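Local coordinates for aldehyde dehydrogenase (Burkholderia vietnamiensis, PDB 5KF0), which probably oxidises aldehydes to carboxylic acids using a nicotinamide cofactor, and binds NADPH, at residues A[297-302]-A[393-398]; A[418-423]-A[442-447]; A[273-278]-A[310-315]. All coordinates share one frame; numbering follows the deposited sequence. Where two conformers were deposited one is given.

Contact 1 (A[297-302]-A[393-398]); sequences QRILVH and AILEKF
Phe398 places CG between its backbone N and carbonyl carbon (chi1 71°), which folds the ring back across 297-302; His302 carries CG anti to its backbone N and turns an imidazole edge toward that ring's face. The result is an offset edge-to-face pair, with centroids 5.5 Å apart and planes at 85°, closing one end of a parallel strand pair in the alpha/beta sheet of an aldehyde dehydrogenase catalytic domain. Five backbone hydrogen bonds define the register. Ile299 N and Val301 N give to Ile394 O and Glu396 O, while Ile394 N, Glu396 N and Phe398 N return to Gln297 O, Ile299 O and Val301 O. The last is the longest of the five, 3.1 Å from Phe398 N to Val301 O.

Beside Phe398, the extended Glu396 lies alongside Leu300, its OE2 3.5 Å from Leu300 CG. The carboxylate is spoken for from outside: OE1 forms a salt bridge with Arg407 and OE2 a hydrogen bond with Tyr384. On the other face Leu395 CD1 reaches Val301 CG2 at 3.6 Å and Ile299 CG2 at 3.9 Å, forming an apolar patch beneath helix 306-319. At the aromatic end, His302 CA sits over the Phe398 ring, 4.0 Å from its centroid.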
# COMPACT_ATOMS: atom_id res chain seq x y z
N GLN A 297 -10.13 26.36 21.98
CA GLN A 297 -11.15 26.87 22.89
C GLN A 297 -10.85 26.58 24.35
O GLN A 297 -11.21 27.37 25.21
CB GLN A 297 -12.52 26.30 22.52
CG GLN A 297 -13.71 26.93 23.28
CD GLN A 297 -15.05 26.44 22.71
OE1 GLN A 297 -15.18 26.24 21.51
NE2 GLN A 297 -16.03 26.27 23.58
N ARG A 298 -10.17 25.46 24.64
CA ARG A 298 -9.91 25.03 26.00
C ARG A 298 -8.42 24.76 26.13
O ARG A 298 -7.83 24.11 25.27
CB ARG A 298 -10.71 23.77 26.35
CG ARG A 298 -12.22 23.94 26.21
CD ARG A 298 -12.96 22.65 26.56
NE ARG A 298 -12.81 21.63 25.52
CZ ARG A 298 -12.73 20.33 25.73
NH1 ARG A 298 -12.76 19.84 26.98
NH2 ARG A 298 -12.60 19.50 24.70
N ILE A 299 -7.82 25.26 27.21
CA ILE A 299 -6.39 25.14 27.43
C ILE A 299 -6.18 24.51 28.80
O ILE A 299 -6.52 25.13 29.82
CB ILE A 299 -5.68 26.50 27.34
CG1 ILE A 299 -5.91 27.14 25.96
CG2 ILE A 299 -4.19 26.34 27.63
CD1 ILE A 299 -5.46 28.60 25.91
N LEU A 300 -5.63 23.30 28.84
CA LEU A 300 -5.41 22.56 30.08
C LEU A 300 -3.92 22.55 30.38
O LEU A 300 -3.13 22.03 29.58
CB LEU A 300 -5.95 21.13 29.96
CG LEU A 300 -7.46 21.01 29.72
CD1 LEU A 300 -7.79 20.98 28.20
CD2 LEU A 300 -8.02 19.79 30.40
N VAL A 301 -3.53 23.12 31.52
CA VAL A 301 -2.13 23.38 31.83
C VAL A 301 -1.74 22.70 33.13
O VAL A 301 -2.45 22.82 34.15
CB VAL A 301 -1.86 24.89 31.91
CG1 VAL A 301 -0.41 25.15 32.21
CG2 VAL A 301 -2.28 25.57 30.60
N HIS A 302 -0.60 22.00 33.12
CA HIS A 302 -0.15 21.33 34.34
C HIS A 302 0.05 22.34 35.46
O HIS A 302 0.60 23.42 35.25
CB HIS A 302 1.15 20.56 34.10
CG HIS A 302 1.50 19.64 35.23
ND1 HIS A 302 2.34 20.00 36.26
CD2 HIS A 302 1.09 18.38 35.50
CE1 HIS A 302 2.44 18.99 37.12
NE2 HIS A 302 1.69 18.00 36.67
N ALA A 393 -10.99 31.97 24.77
CA ALA A 393 -10.45 30.70 25.21
C ALA A 393 -10.55 30.61 26.72
O ALA A 393 -10.58 31.63 27.43
CB ALA A 393 -8.99 30.52 24.76
N ILE A 394 -10.58 29.38 27.21
CA ILE A 394 -10.71 29.11 28.64
C ILE A 394 -9.46 28.38 29.10
O ILE A 394 -8.93 27.49 28.42
CB ILE A 394 -11.99 28.32 28.98
CG1 ILE A 394 -11.92 26.87 28.52
CG2 ILE A 394 -13.22 29.02 28.40
CD1 ILE A 394 -11.52 25.90 29.62
N LEU A 395 -8.96 28.79 30.26
CA LEU A 395 -7.74 28.27 30.85
C LEU A 395 -8.10 27.47 32.09
O LEU A 395 -8.85 27.95 32.94
CB LEU A 395 -6.78 29.41 31.20
CG LEU A 395 -5.49 29.04 31.92
CD1 LEU A 395 -4.61 28.24 30.99
CD2 LEU A 395 -4.77 30.29 32.40
N GLU A 396 -7.61 26.23 32.17
CA GLU A 396 -7.89 25.40 33.34
C GLU A 396 -6.64 24.59 33.69
O GLU A 396 -5.68 24.51 32.91
CB GLU A 396 -9.12 24.51 33.11
CG GLU A 396 -9.11 23.68 31.81
CD GLU A 396 -10.39 22.86 31.60
OE1 GLU A 396 -11.18 22.69 32.55
OE2 GLU A 396 -10.60 22.37 30.46
N LYS A 397 -6.66 24.00 34.88
CA LYS A 397 -5.49 23.42 35.53
C LYS A 397 -5.69 21.92 35.72
O LYS A 397 -6.81 21.47 36.00
CB LYS A 397 -5.26 24.11 36.89
CG LYS A 397 -4.02 23.70 37.66
CD LYS A 397 -3.99 24.36 39.05
CE LYS A 397 -3.83 25.86 38.95
NZ LYS A 397 -3.60 26.48 40.30
N PHE A 398 -4.62 21.13 35.59
CA PHE A 398 -4.69 19.71 35.94
C PHE A 398 -3.41 19.28 36.64
O PHE A 398 -2.37 19.93 36.54
CB PHE A 398 -4.93 18.82 34.71
CG PHE A 398 -3.75 18.70 33.79
CD1 PHE A 398 -2.85 17.65 33.91
CD2 PHE A 398 -3.55 19.65 32.78
CE1 PHE A 398 -1.75 17.54 33.04
CE2 PHE A 398 -2.46 19.54 31.91
CZ PHE A 398 -1.56 18.50 32.05

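Contact 2 (A[418-423]-A[442-447]); sequences GVFTDS and NDVPSF
Val419 and Asn442 pair through one nearly straight backbone hydrogen bond: Asn442 N gives to Val419 O over 2.8 Å with 175° at the hydrogen. It extends the parallel pairing of strands 416-420 and 438-441 just past the latter, where a loop of the catalytic domain begins.

Van der Waals packing centres on Phe420. It holds CG anti to its carbonyl carbon (chi1 -66°), which lays the ring along the Asn442-Val444 backbone, with CZ 3.5 Å from Asp443 C. Asp443 O stands over one face, and the apolar Val444 CG1 methyl meets the ring edge, 3.8 Å from Phe420 CZ. Helix 274-286 packs on this ring through Val277 and Arg280. Two residues back along the strand, Pro445 CD comes within 3.6 Å of Gly418 N, and Asp443 O lies 3.6 Å from Gly418 CA.

The polar side chains bond within the loop or outside the contact, not across to the strand. Asp443 OD2 takes a weak bond from Val444 N and a salt bridge from Arg280, while OD1 bonds Tyr143 of a neighbouring subunit; Asn442 OD1 accepts from Gln273, and ND2 gives to Arg483 O of that subunit. Thus the strand side is held by one backbone bond and close packing, leaving Asp443 O buried without a partner, whereas the charged and amide groups connect the loop to helix 274-286 and the assembly.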
# COMPACT_ATOMS: atom_id res chain seq x y z
N GLY A 418 -4.54 18.97 20.86
CA GLY A 418 -3.10 19.16 20.86
C GLY A 418 -2.51 18.88 22.23
O GLY A 418 -3.14 19.11 23.26
N VAL A 419 -1.27 18.36 22.23
CA VAL A 419 -0.56 18.06 23.47
C VAL A 419 0.88 18.55 23.33
O VAL A 419 1.64 18.00 22.53
CB VAL A 419 -0.55 16.56 23.82
CG1 VAL A 419 0.08 16.37 25.20
CG2 VAL A 419 -1.96 15.97 23.78
N PHE A 420 1.25 19.55 24.13
CA PHE A 420 2.64 19.98 24.22
C PHE A 420 3.31 19.11 25.27
O PHE A 420 3.11 19.29 26.47
CB PHE A 420 2.72 21.46 24.58
CG PHE A 420 2.20 22.39 23.51
CD1 PHE A 420 3.03 22.85 22.50
CD2 PHE A 420 0.87 22.80 23.53
CE1 PHE A 420 2.55 23.72 21.52
CE2 PHE A 420 0.38 23.67 22.55
CZ PHE A 420 1.22 24.11 21.54
N THR A 421 4.11 18.15 24.81
CA THR A 421 4.83 17.22 25.69
C THR A 421 6.07 16.74 24.95
O THR A 421 6.09 16.70 23.71
CB THR A 421 3.96 16.01 26.09
OG1 THR A 421 4.67 15.22 27.06
CG2 THR A 421 3.63 15.12 24.87
N ASP A 422 7.11 16.40 25.71
CA ASP A 422 8.25 15.67 25.16
C ASP A 422 8.25 14.21 25.62
O ASP A 422 9.19 13.48 25.30
CB ASP A 422 9.57 16.34 25.55
CG ASP A 422 10.77 15.80 24.74
OD1 ASP A 422 10.67 15.76 23.50
OD2 ASP A 422 11.78 15.42 25.34
N SER A 423 7.21 13.78 26.34
CA SER A 423 7.18 12.42 26.89
C SER A 423 6.59 11.46 25.87
O SER A 423 5.43 11.59 25.47
CB SER A 423 6.36 12.39 28.18
OG SER A 423 6.12 11.06 28.60
N ASN A 442 3.11 18.59 20.22
CA ASN A 442 4.02 19.74 20.22
C ASN A 442 3.54 20.88 19.31
O ASN A 442 4.34 21.70 18.87
CB ASN A 442 5.46 19.31 19.85
CG ASN A 442 6.50 20.25 20.40
OD1 ASN A 442 6.30 20.87 21.44
ND2 ASN A 442 7.63 20.36 19.70
N ASP A 443 2.23 20.93 19.04
CA ASP A 443 1.59 22.11 18.46
C ASP A 443 0.12 22.07 18.86
O ASP A 443 -0.37 21.09 19.43
CB ASP A 443 1.77 22.17 16.94
CG ASP A 443 1.54 23.57 16.37
OD1 ASP A 443 1.56 23.72 15.13
OD2 ASP A 443 1.32 24.53 17.14
N VAL A 444 -0.59 23.15 18.54
CA VAL A 444 -2.01 23.27 18.88
C VAL A 444 -2.86 22.37 17.99
O VAL A 444 -2.41 21.95 16.90
CB VAL A 444 -2.49 24.73 18.78
CG1 VAL A 444 -2.01 25.53 20.00
CG2 VAL A 444 -2.02 25.36 17.47
N PRO A 445 -4.10 22.05 18.40
CA PRO A 445 -5.01 21.33 17.51
C PRO A 445 -5.32 22.08 16.23
O PRO A 445 -5.85 21.48 15.29
CB PRO A 445 -6.28 21.16 18.36
CG PRO A 445 -6.20 22.30 19.36
CD PRO A 445 -4.73 22.34 19.70
N SER A 446 -5.00 23.37 16.17
CA SER A 446 -5.35 24.22 15.04
C SER A 446 -4.50 23.96 13.80
O SER A 446 -4.74 24.60 12.77
CB SER A 446 -5.24 25.68 15.47
OG SER A 446 -5.87 25.85 16.73
N PHE A 447 -3.54 23.02 13.85
CA PHE A 447 -2.67 22.75 12.71
C PHE A 447 -3.33 21.78 11.73
O PHE A 447 -3.88 20.75 12.13
CB PHE A 447 -1.33 22.16 13.17
CG PHE A 447 -0.46 21.72 12.03
CD1 PHE A 447 0.33 22.66 11.36
CD2 PHE A 447 -0.44 20.41 11.60
CE1 PHE A 447 1.12 22.27 10.28
CE2 PHE A 447 0.35 20.03 10.52
CZ PHE A 447 1.13 20.96 9.88

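Contact 3 (A[273-278]-A[310-315]); sequences QLDYVV and RDKLVA
Leu274 begins the contact by resting CB against the aliphatic part of Lys312, 4.1 Å from its CD. Helices 274-286 and 306-319 lie side by side on one face of the catalytic domain's alpha/beta sheet. The first is the helix of a beta-alpha-beta crossover between the adjacent parallel strands 263-266 and 298-302. Between the short segments the axes approach to 9.8 Å at an angle of 45°, and Leu274 adds to the seam by packing on Thr308 and Leu309.

Next, Asp275 supplies the polar rim. The Lys312 chain runs extended as far as CE, and a bend at the last torsion (chi4 -74°) swings NZ to Asp275 OD1 at 2.8 Å in a salt bridge. The ammonium meets the syn side of that oxygen, 25° out of the carboxylate plane, and the two side chains cross at about a right angle on the exposed border.

One turn after Leu274, on the buried side of the bridge, Val278 divides its methyls. CG2 touches Lys312 CB at 3.8 Å. CG1, anti to the backbone N, reaches the opposing backbone, lying 3.7 Å from Lys312 O and 3.8 Å from Leu313 CA, with Leu313 CD1 at 4.1 Å.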
# COMPACT_ATOMS: atom_id res chain seq x y z
N GLN A 273 10.14 25.81 27.07
CA GLN A 273 9.64 26.38 25.82
C GLN A 273 8.28 27.03 26.00
O GLN A 273 7.45 27.04 25.09
CB GLN A 273 9.63 25.34 24.70
CG GLN A 273 8.76 24.11 24.89
CD GLN A 273 8.60 23.34 23.57
OE1 GLN A 273 9.41 23.50 22.65
NE2 GLN A 273 7.54 22.52 23.46
N LEU A 274 8.06 27.65 27.17
CA LEU A 274 6.76 28.28 27.43
C LEU A 274 6.47 29.40 26.44
O LEU A 274 5.31 29.60 26.06
CB LEU A 274 6.70 28.79 28.87
CG LEU A 274 6.25 27.75 29.89
CD1 LEU A 274 6.11 28.40 31.27
CD2 LEU A 274 4.95 27.07 29.47
N ASP A 275 7.48 30.17 26.03
CA ASP A 275 7.20 31.25 25.08
C ASP A 275 6.70 30.69 23.75
O ASP A 275 5.79 31.26 23.13
CB ASP A 275 8.44 32.12 24.86
CG ASP A 275 8.74 33.02 26.05
OD1 ASP A 275 7.83 33.29 26.85
OD2 ASP A 275 9.90 33.46 26.18
N TYR A 276 7.29 29.58 23.29
CA TYR A 276 6.79 28.92 22.08
C TYR A 276 5.36 28.44 22.28
O TYR A 276 4.49 28.66 21.43
CB TYR A 276 7.70 27.74 21.71
CG TYR A 276 7.02 26.77 20.75
CD1 TYR A 276 6.55 25.54 21.19
CD2 TYR A 276 6.84 27.10 19.41
CE1 TYR A 276 5.91 24.66 20.31
CE2 TYR A 276 6.22 26.23 18.53
CZ TYR A 276 5.76 25.01 18.99
OH TYR A 276 5.12 24.17 18.11
N VAL A 277 5.11 27.78 23.41
CA VAL A 277 3.77 27.25 23.70
C VAL A 277 2.75 28.38 23.70
O VAL A 277 1.70 28.30 23.06
CB VAL A 277 3.79 26.49 25.03
CG1 VAL A 277 2.36 26.08 25.44
CG2 VAL A 277 4.71 25.25 24.92
N VAL A 278 3.05 29.45 24.44
CA VAL A 278 2.14 30.59 24.54
C VAL A 278 1.88 31.20 23.17
O VAL A 278 0.75 31.56 22.85
CB VAL A 278 2.71 31.61 25.54
CG1 VAL A 278 2.04 32.98 25.37
CG2 VAL A 278 2.55 31.09 26.96
N ARG A 310 0.08 31.32 32.62
CA ARG A 310 -1.04 32.27 32.67
C ARG A 310 -0.55 33.69 32.48
O ARG A 310 -1.10 34.45 31.66
CB ARG A 310 -1.80 32.14 33.99
CG ARG A 310 -2.95 33.14 34.12
CD ARG A 310 -3.70 32.96 35.43
NE ARG A 310 -2.86 33.26 36.59
CZ ARG A 310 -3.18 32.95 37.84
NH1 ARG A 310 -4.31 32.32 38.11
NH2 ARG A 310 -2.35 33.26 38.83
N ASP A 311 0.50 34.09 33.21
CA ASP A 311 1.04 35.44 33.08
C ASP A 311 1.47 35.72 31.64
O ASP A 311 1.18 36.79 31.09
CB ASP A 311 2.22 35.65 34.03
CG ASP A 311 1.81 35.68 35.48
OD1 ASP A 311 0.59 35.78 35.76
OD2 ASP A 311 2.71 35.62 36.34
N LYS A 312 2.20 34.78 31.04
CA LYS A 312 2.67 34.95 29.67
C LYS A 312 1.51 35.00 28.69
O LYS A 312 1.51 35.81 27.75
CB LYS A 312 3.63 33.83 29.30
CG LYS A 312 4.98 33.91 30.03
CD LYS A 312 5.84 32.68 29.73
CE LYS A 312 7.23 32.78 30.36
NZ LYS A 312 8.09 33.76 29.64
N LEU A 313 0.51 34.13 28.86
CA LEU A 313 -0.60 34.10 27.92
C LEU A 313 -1.49 35.33 28.05
O LEU A 313 -2.01 35.84 27.05
CB LEU A 313 -1.40 32.81 28.11
CG LEU A 313 -2.55 32.61 27.13
CD1 LEU A 313 -2.04 32.62 25.69
CD2 LEU A 313 -3.26 31.30 27.42
N VAL A 314 -1.67 35.83 29.28
CA VAL A 314 -2.40 37.08 29.46
C VAL A 314 -1.69 38.22 28.73
O VAL A 314 -2.32 39.00 28.00
CB VAL A 314 -2.58 37.38 30.96
CG1 VAL A 314 -2.97 38.84 31.20
CG2 VAL A 314 -3.62 36.45 31.56
N ALA A 315 -0.37 38.29 28.88
CA ALA A 315 0.38 39.36 28.21
C ALA A 315 0.31 39.21 26.69
O ALA A 315 0.12 40.19 25.97
CB ALA A 315 1.83 39.36 28.68

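From the N terminus, 273-278 comes first, then 297-302, before 310-315 closes contact 3; 393-398 closes contact 1 much later. These two contacts therefore cross in sequence, and they also touch, Ile299 CD1 lying 3.8 Å from Leu313 CD2, so helix 306-319 is seated on the strand pair. Contact 2 follows in series, its 418-423 and 442-447 closing the beta-alpha-beta crossover that runs from strand 416-420 through helix 424-433 to strand 438-441. Strand 263-266, paired with both 298-302 and 416-420, joins contacts 1 and 2 within one sheet. Contact 2 meets contact 3 through Tyr276 OH, 2.7 Å from Asn442 O, and both reach the same neighbouring subunit.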